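Local coordinates for protein orotidine 5'-phosphate decarboxylase (Pyrococcus horikoshii, PDB 2CZD) that probably catalyses the decarboxylation of orotidine 5'-monophosphate to uridine 5'-monophosphate, the last step of de novo UMP biosynthesis, as a homodimeric TIM barrel, at residues Leu6-Tyr9 and Arg13-Lys16; Val84-Gly89 and Asp122-Val127. All blocks are in the same frame, centred on the assembly; numbering follows the deposited sequence.

Interaction 1: residues Leu6-Tyr9 and Arg13-Lys16; sequences LDVY and RAIK
V8 and L6 close on the small side chain of A14, and the apolar part of the contact is built round that one methyl. CB of V8 lies 3.9 Å from CB of A14, and L6 comes in beside it with CD2, also 3.9 Å from A14 CB. The leucine branch reaches the helix backbone as well, its CD2 standing 3.6 Å from A14 O. From the loop side the backbone joins in: V8 O sits 3.5 Å from A14 CB, a van der Waals touch. This is the first beta-alpha connection of a TIM barrel, where the chain leaves strand 2-5, turns and enters helix 11-21. An inverse gamma turn bends the chain at D7, a substrate-binding residue, with a weak V8 N to L6 O bond across it; the CB of D7 is directed away from the helix, those of L6 and V8 toward it.

The second kind of contact is between an aliphatic branch and a charged group. V8 holds CG1 anti to its backbone N (chi1 172°), which sets that methyl over one face of the R13 guanidinium, toward its rim, with CG1 3.6 Å from R13 NH1. The arginine gets there by a bend at chi3 (85°) that folds its end back toward the loop, and the two side chains cross at about a right angle. Outside the two segments, L6 also packs on I28 and L46, and V8 on Y189.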
ATOM      1  N   LEU B   6     -15.051  -7.966  -4.230  1.00 11.72           N
ATOM      2  CA  LEU B   6     -14.890  -9.127  -5.106  1.00 12.25           C
ATOM      3  C   LEU B   6     -13.569  -9.837  -4.877  1.00 12.09           C
ATOM      4  O   LEU B   6     -12.669  -9.847  -5.742  1.00 13.14           O
ATOM      5  CB  LEU B   6     -15.020  -8.687  -6.560  1.00 14.01           C
ATOM      6  CG  LEU B   6     -15.123  -9.818  -7.591  1.00 12.67           C
ATOM      7  CD1 LEU B   6     -16.394 -10.617  -7.323  1.00 15.22           C
ATOM      8  CD2 LEU B   6     -15.153  -9.221  -8.985  1.00 16.05           C
ATOM      9  N   ASP B   7     -13.485 -10.455  -3.711  1.00 11.77           N
ATOM     10  CA  ASP B   7     -12.270 -11.130  -3.297  1.00 13.70           C
ATOM     11  C   ASP B   7     -12.283 -12.597  -3.710  1.00 15.77           C
ATOM     12  O   ASP B   7     -12.179 -13.501  -2.888  1.00 16.72           O
ATOM     13  CB  ASP B   7     -12.091 -10.961  -1.788  1.00 11.93           C
ATOM     14  CG  ASP B   7     -11.939  -9.498  -1.375  1.00 14.48           C
ATOM     15  OD1 ASP B   7     -11.619  -8.660  -2.247  1.00 13.26           O
ATOM     16  OD2 ASP B   7     -12.124  -9.188  -0.177  1.00 17.03           O
ATOM     17  N   VAL B   8     -12.427 -12.790  -5.016  1.00 16.04           N
ATOM     18  CA  VAL B   8     -12.470 -14.098  -5.651  1.00 18.83           C
ATOM     19  C   VAL B   8     -11.234 -14.061  -6.528  1.00 18.52           C
ATOM     20  O   VAL B   8     -11.225 -13.436  -7.590  1.00 18.13           O
ATOM     21  CB  VAL B   8     -13.740 -14.226  -6.493  1.00 18.85           C
ATOM     22  CG1 VAL B   8     -13.706 -15.508  -7.327  1.00 20.43           C
ATOM     23  CG2 VAL B   8     -14.947 -14.203  -5.565  1.00 18.40           C
ATOM     24  N   TYR B   9     -10.191 -14.737  -6.066  1.00 21.84           N
ATOM     25  CA  TYR B   9      -8.910 -14.695  -6.749  1.00 22.49           C
ATOM     26  C   TYR B   9      -8.741 -15.629  -7.930  1.00 27.02           C
ATOM     27  O   TYR B   9      -7.639 -16.061  -8.258  1.00 31.17           O
ATOM     28  CB  TYR B   9      -7.809 -14.864  -5.697  1.00 22.10           C
ATOM     29  CG  TYR B   9      -7.995 -13.891  -4.537  1.00 20.48           C
ATOM     30  CD1 TYR B   9      -8.100 -12.515  -4.767  1.00 18.31           C
ATOM     31  CD2 TYR B   9      -8.142 -14.347  -3.225  1.00 20.83           C
ATOM     32  CE1 TYR B   9      -8.355 -11.623  -3.726  1.00 17.74           C
ATOM     33  CE2 TYR B   9      -8.395 -13.465  -2.173  1.00 21.30           C
ATOM     34  CZ  TYR B   9      -8.501 -12.103  -2.429  1.00 16.44           C
ATOM     35  OH  TYR B   9      -8.735 -11.241  -1.383  1.00 19.58           O
ATOM     36  N   ARG B  13     -13.930 -16.740 -12.551  1.00 26.59           N
ATOM     37  CA  ARG B  13     -15.040 -16.866 -11.618  1.00 26.70           C
ATOM     38  C   ARG B  13     -15.469 -15.495 -11.103  1.00 25.10           C
ATOM     39  O   ARG B  13     -16.662 -15.201 -10.993  1.00 20.29           O
ATOM     40  CB  ARG B  13     -14.649 -17.758 -10.439  1.00 28.18           C
ATOM     41  CG  ARG B  13     -15.837 -18.172  -9.586  1.00 30.40           C
ATOM     42  CD  ARG B  13     -15.503 -19.396  -8.740  1.00 34.94           C
ATOM     43  NE  ARG B  13     -14.838 -19.054  -7.487  1.00 38.71           N
ATOM     44  CZ  ARG B  13     -15.469 -18.635  -6.394  1.00 36.61           C
ATOM     45  NH1 ARG B  13     -14.778 -18.340  -5.298  1.00 39.29           N
ATOM     46  NH2 ARG B  13     -16.792 -18.519  -6.394  1.00 40.80           N
ATOM     47  N   ALA B  14     -14.492 -14.651 -10.790  1.00 23.85           N
ATOM     48  CA  ALA B  14     -14.800 -13.310 -10.294  1.00 22.64           C
ATOM     49  C   ALA B  14     -15.677 -12.536 -11.278  1.00 19.47           C
ATOM     50  O   ALA B  14     -16.646 -11.886 -10.881  1.00 20.95           O
ATOM     51  CB  ALA B  14     -13.516 -12.548 -10.030  1.00 19.75           C
ATOM     52  N   ILE B  15     -15.337 -12.608 -12.563  1.00 18.95           N
ATOM     53  CA  ILE B  15     -16.084 -11.909 -13.599  1.00 19.70           C
ATOM     54  C   ILE B  15     -17.503 -12.463 -13.709  1.00 19.32           C
ATOM     55  O   ILE B  15     -18.460 -11.701 -13.847  1.00 19.18           O
ATOM     56  CB  ILE B  15     -15.351 -12.015 -14.959  1.00 19.38           C
ATOM     57  CG1 ILE B  15     -14.037 -11.233 -14.882  1.00 23.60           C
ATOM     58  CG2 ILE B  15     -16.221 -11.492 -16.080  1.00 19.84           C
ATOM     59  CD1 ILE B  15     -13.173 -11.373 -16.123  1.00 24.49           C
ATOM     60  N   LYS B  16     -17.634 -13.786 -13.630  1.00 21.76           N
ATOM     61  CA  LYS B  16     -18.942 -14.429 -13.707  1.00 20.44           C
ATOM     62  C   LYS B  16     -19.827 -13.999 -12.550  1.00 19.36           C
ATOM     63  O   LYS B  16     -21.001 -13.698 -12.739  1.00 20.04           O
ATOM     64  CB  LYS B  16     -18.794 -15.951 -13.695  1.00 22.93           C
ATOM     65  CG  LYS B  16     -18.238 -16.516 -14.991  1.00 29.52           C
ATOM     66  CD  LYS B  16     -18.273 -18.036 -15.003  1.00 29.53           C
ATOM     67  CE  LYS B  16     -17.836 -18.589 -16.368  1.00 33.04           C
ATOM     68  NZ  LYS B  16     -16.446 -18.171 -16.706  1.00 34.92           N
TER

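Interaction 2: residues Val84-Gly89 and Asp122-Val127; sequences VHTFVG and DRFIEV
T86 lays its methyl group against the F124 ring, and this aliphatic-aromatic contact covers much of the meeting between the turn and helix 121-131. CB of T86 stands over one face of the ring, and its CG2 is 3.6 Å from F124 CD1. The same methyl reaches one helical turn further on, where CG2 of T86 lies 3.8 Å from V127 CB, so that a single carbon bridges two neighbouring side chains of the helix. The rotation of the threonine makes this possible: a chi1 of -57° sets OG1 beside the backbone N, where it hydrogen-bonds to V105 O, and puts CG2 anti to that N, facing the helix.

The aromatic contact is of another kind. F87 and F124 meet obliquely, their planes at 59° and their centroids 5.3 Å apart. The closest approach is 3.3 Å, from F124 CZ to F87 CD2, and F87 CD2 and CE2 come to the edge of the F124 ring, near its plane. Losing the F124 ring to an alanine is likely to take away the face under T86 CB and CG2 and the edge beside F87, opening a gap between the turn and the helix.

Backbone bonding shapes the turn itself: a type I beta turn runs from T86 to G89, with G89 N bonded to T86 O at 3.1 Å, and G89 then serves as N-cap of helix 90-97. Beyond the two segments, F87 stacks on F87 of the second subunit, and F124 meets F116 of that subunit edge-to-face. Together these four rings form an aromatic cluster at the dimer interface of a TIM barrel, built in the turn that follows strand 81-85, to which helix 121-131, following strand 101-105, contributes F124.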
ATOM      1  N   VAL B  84      -7.077   5.571  -0.609  1.00  7.12           N
ATOM      2  CA  VAL B  84      -5.766   6.058  -0.201  1.00  8.73           C
ATOM      3  C   VAL B  84      -5.747   6.372   1.282  1.00  8.56           C
ATOM      4  O   VAL B  84      -6.771   6.759   1.863  1.00  9.26           O
ATOM      5  CB  VAL B  84      -5.403   7.353  -0.976  1.00  9.68           C
ATOM      6  CG1 VAL B  84      -5.407   7.089  -2.462  1.00 15.16           C
ATOM      7  CG2 VAL B  84      -6.399   8.457  -0.617  1.00 11.77           C
ATOM      8  N   HIS B  85      -4.596   6.175   1.912  1.00  7.59           N
ATOM      9  CA  HIS B  85      -4.465   6.514   3.335  1.00  6.13           C
ATOM     10  C   HIS B  85      -4.312   8.023   3.475  1.00  8.35           C
ATOM     11  O   HIS B  85      -3.895   8.711   2.540  1.00  9.93           O
ATOM     12  CB  HIS B  85      -3.210   5.878   3.943  1.00  6.23           C
ATOM     13  CG  HIS B  85      -3.452   4.550   4.589  1.00  7.55           C
ATOM     14  ND1 HIS B  85      -4.171   4.411   5.757  1.00  7.42           N
ATOM     15  CD2 HIS B  85      -3.053   3.300   4.235  1.00  8.35           C
ATOM     16  CE1 HIS B  85      -4.205   3.134   6.098  1.00  7.48           C
ATOM     17  NE2 HIS B  85      -3.534   2.437   5.190  1.00  8.16           N
ATOM     18  N   THR B  86      -4.660   8.507   4.663  1.00  7.78           N
ATOM     19  CA  THR B  86      -4.536   9.916   5.022  1.00  6.96           C
ATOM     20  C   THR B  86      -3.207  10.145   5.756  1.00  8.18           C
ATOM     21  O   THR B  86      -2.619  11.222   5.653  1.00  8.84           O
ATOM     22  CB  THR B  86      -5.669  10.334   5.995  1.00  8.27           C
ATOM     23  OG1 THR B  86      -6.929  10.055   5.377  1.00  8.29           O
ATOM     24  CG2 THR B  86      -5.627  11.821   6.298  1.00 11.88           C
ATOM     25  N   PHE B  87      -2.750   9.117   6.483  1.00  7.71           N
ATOM     26  CA  PHE B  87      -1.554   9.176   7.358  1.00  8.93           C
ATOM     27  C   PHE B  87      -0.265   9.685   6.729  1.00  9.12           C
ATOM     28  O   PHE B  87       0.511  10.371   7.385  1.00 10.09           O
ATOM     29  CB  PHE B  87      -1.299   7.759   7.945  1.00 10.03           C
ATOM     30  CG  PHE B  87      -0.869   7.713   9.400  1.00 16.45           C
ATOM     31  CD1 PHE B  87       0.310   8.307   9.826  1.00 17.88           C
ATOM     32  CD2 PHE B  87      -1.630   7.011  10.334  1.00 14.05           C
ATOM     33  CE1 PHE B  87       0.726   8.204  11.181  1.00 12.39           C
ATOM     34  CE2 PHE B  87      -1.206   6.909  11.698  1.00 11.61           C
ATOM     35  CZ  PHE B  87      -0.040   7.510  12.093  1.00 11.60           C
ATOM     36  N   VAL B  88      -0.048   9.365   5.459  1.00  7.57           N
ATOM     37  CA  VAL B  88       1.184   9.717   4.784  1.00  7.92           C
ATOM     38  C   VAL B  88       1.280  11.178   4.367  1.00 10.30           C
ATOM     39  O   VAL B  88       2.347  11.644   3.992  1.00  9.66           O
ATOM     40  CB  VAL B  88       1.407   8.722   3.599  1.00  9.38           C
ATOM     41  CG1 VAL B  88       2.707   8.995   2.857  1.00 10.09           C
ATOM     42  CG2 VAL B  88       1.476   7.300   4.176  1.00 14.66           C
ATOM     43  N   GLY B  89       0.173  11.906   4.441  1.00  7.04           N
ATOM     44  CA  GLY B  89       0.249  13.314   4.098  1.00  7.87           C
ATOM     45  C   GLY B  89      -0.675  13.737   2.977  1.00  8.33           C
ATOM     46  O   GLY B  89      -1.080  12.924   2.153  1.00  8.60           O
ATOM     47  N   ASP B 122     -10.073  11.714  14.469  1.00 10.91           N
ATOM     48  CA  ASP B 122     -10.657  13.052  14.423  1.00 11.63           C
ATOM     49  C   ASP B 122      -9.842  13.965  13.505  1.00 13.32           C
ATOM     50  O   ASP B 122     -10.390  14.761  12.733  1.00 12.26           O
ATOM     51  CB  ASP B 122     -10.707  13.661  15.823  1.00 13.91           C
ATOM     52  CG  ASP B 122     -11.780  13.048  16.688  1.00 17.96           C
ATOM     53  OD1 ASP B 122     -12.598  12.245  16.180  1.00 15.19           O
ATOM     54  OD2 ASP B 122     -11.808  13.387  17.891  1.00 18.05           O
ATOM     55  N   ARG B 123      -8.521  13.840  13.573  1.00 12.36           N
ATOM     56  CA  ARG B 123      -7.671  14.684  12.744  1.00 12.64           C
ATOM     57  C   ARG B 123      -7.744  14.269  11.280  1.00 11.60           C
ATOM     58  O   ARG B 123      -7.689  15.112  10.392  1.00 11.67           O
ATOM     59  CB  ARG B 123      -6.231  14.639  13.246  1.00 15.47           C
ATOM     60  CG  ARG B 123      -6.107  15.206  14.656  1.00 19.74           C
ATOM     61  CD  ARG B 123      -4.670  15.310  15.080  1.00 25.53           C
ATOM     62  NE  ARG B 123      -3.952  16.288  14.272  1.00 25.45           N
ATOM     63  CZ  ARG B 123      -2.635  16.293  14.117  1.00 26.67           C
ATOM     64  NH1 ARG B 123      -1.906  15.371  14.717  1.00 18.59           N
ATOM     65  NH2 ARG B 123      -2.058  17.223  13.368  1.00 28.53           N
ATOM     66  N   PHE B 124      -7.852  12.965  11.031  1.00 11.11           N
ATOM     67  CA  PHE B 124      -7.948  12.503   9.653  1.00 10.18           C
ATOM     68  C   PHE B 124      -9.270  12.962   9.036  1.00 10.34           C
ATOM     69  O   PHE B 124      -9.340  13.244   7.834  1.00  9.32           O
ATOM     70  CB  PHE B 124      -7.824  10.973   9.574  1.00  9.76           C
ATOM     71  CG  PHE B 124      -6.464  10.450   9.967  1.00  9.46           C
ATOM     72  CD1 PHE B 124      -5.328  11.240   9.814  1.00 10.81           C
ATOM     73  CD2 PHE B 124      -6.320   9.139  10.426  1.00 12.46           C
ATOM     74  CE1 PHE B 124      -4.056  10.734  10.107  1.00 11.05           C
ATOM     75  CE2 PHE B 124      -5.049   8.620  10.727  1.00 10.50           C
ATOM     76  CZ  PHE B 124      -3.924   9.420  10.564  1.00  9.85           C
ATOM     77  N   ILE B 125     -10.330  13.020   9.839  1.00 10.28           N
ATOM     78  CA  ILE B 125     -11.600  13.508   9.297  1.00 10.49           C
ATOM     79  C   ILE B 125     -11.442  14.992   8.892  1.00 10.64           C
ATOM     80  O   ILE B 125     -11.972  15.415   7.863  1.00 10.53           O
ATOM     81  CB  ILE B 125     -12.739  13.345  10.316  1.00 10.75           C
ATOM     82  CG1 ILE B 125     -13.073  11.861  10.467  1.00 11.69           C
ATOM     83  CG2 ILE B 125     -13.984  14.115   9.851  1.00  9.96           C
ATOM     84  CD1 ILE B 125     -13.967  11.596  11.666  1.00 11.46           C
ATOM     85  N   GLU B 126     -10.722  15.778   9.695  1.00  9.06           N
ATOM     86  CA  GLU B 126     -10.495  17.175   9.348  1.00 11.28           C
ATOM     87  C   GLU B 126      -9.738  17.242   8.024  1.00 10.88           C
ATOM     88  O   GLU B 126     -10.028  18.097   7.191  1.00 11.93           O
ATOM     89  CB  GLU B 126      -9.686  17.885  10.440  1.00 14.11           C
ATOM     90  CG  GLU B 126     -10.404  17.933  11.779  1.00 20.35           C
ATOM     91  CD  GLU B 126      -9.551  18.521  12.882  1.00 26.04           C
ATOM     92  OE1 GLU B 126      -8.315  18.341  12.844  1.00 24.81           O
ATOM     93  OE2 GLU B 126     -10.125  19.152  13.800  1.00 31.54           O
ATOM     94  N   VAL B 127      -8.756  16.363   7.815  1.00 11.29           N
ATOM     95  CA  VAL B 127      -8.038  16.394   6.535  1.00  9.66           C
ATOM     96  C   VAL B 127      -9.006  16.043   5.401  1.00 10.78           C
ATOM     97  O   VAL B 127      -8.994  16.682   4.354  1.00  9.15           O
ATOM     98  CB  VAL B 127      -6.835  15.403   6.496  1.00  7.92           C
ATOM     99  CG1 VAL B 127      -6.157  15.469   5.140  1.00 11.12           C
ATOM    100  CG2 VAL B 127      -5.837  15.708   7.607  1.00 10.61           C
TER

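Interactions 1 and 2 lie on opposite sides of the chain's centre, with centres about 31 Å apart and nearest atoms about 15 Å apart, and share no strand or helix. Both join the chain just after a barrel strand to an outer helix, but interaction 1 uses the helix that follows next, whereas interaction 2 reaches across to the helix after the neighbouring strand. Both are largely buried; in interaction 1 an exposed arginine borders the contact, while every touching residue of interaction 2 is buried. The chemistry differs accordingly: aliphatic groups round an alanine methyl plus a guanidinium face in one; a threonine methyl, a valine and two rings in the other, the rings continued by the second subunit.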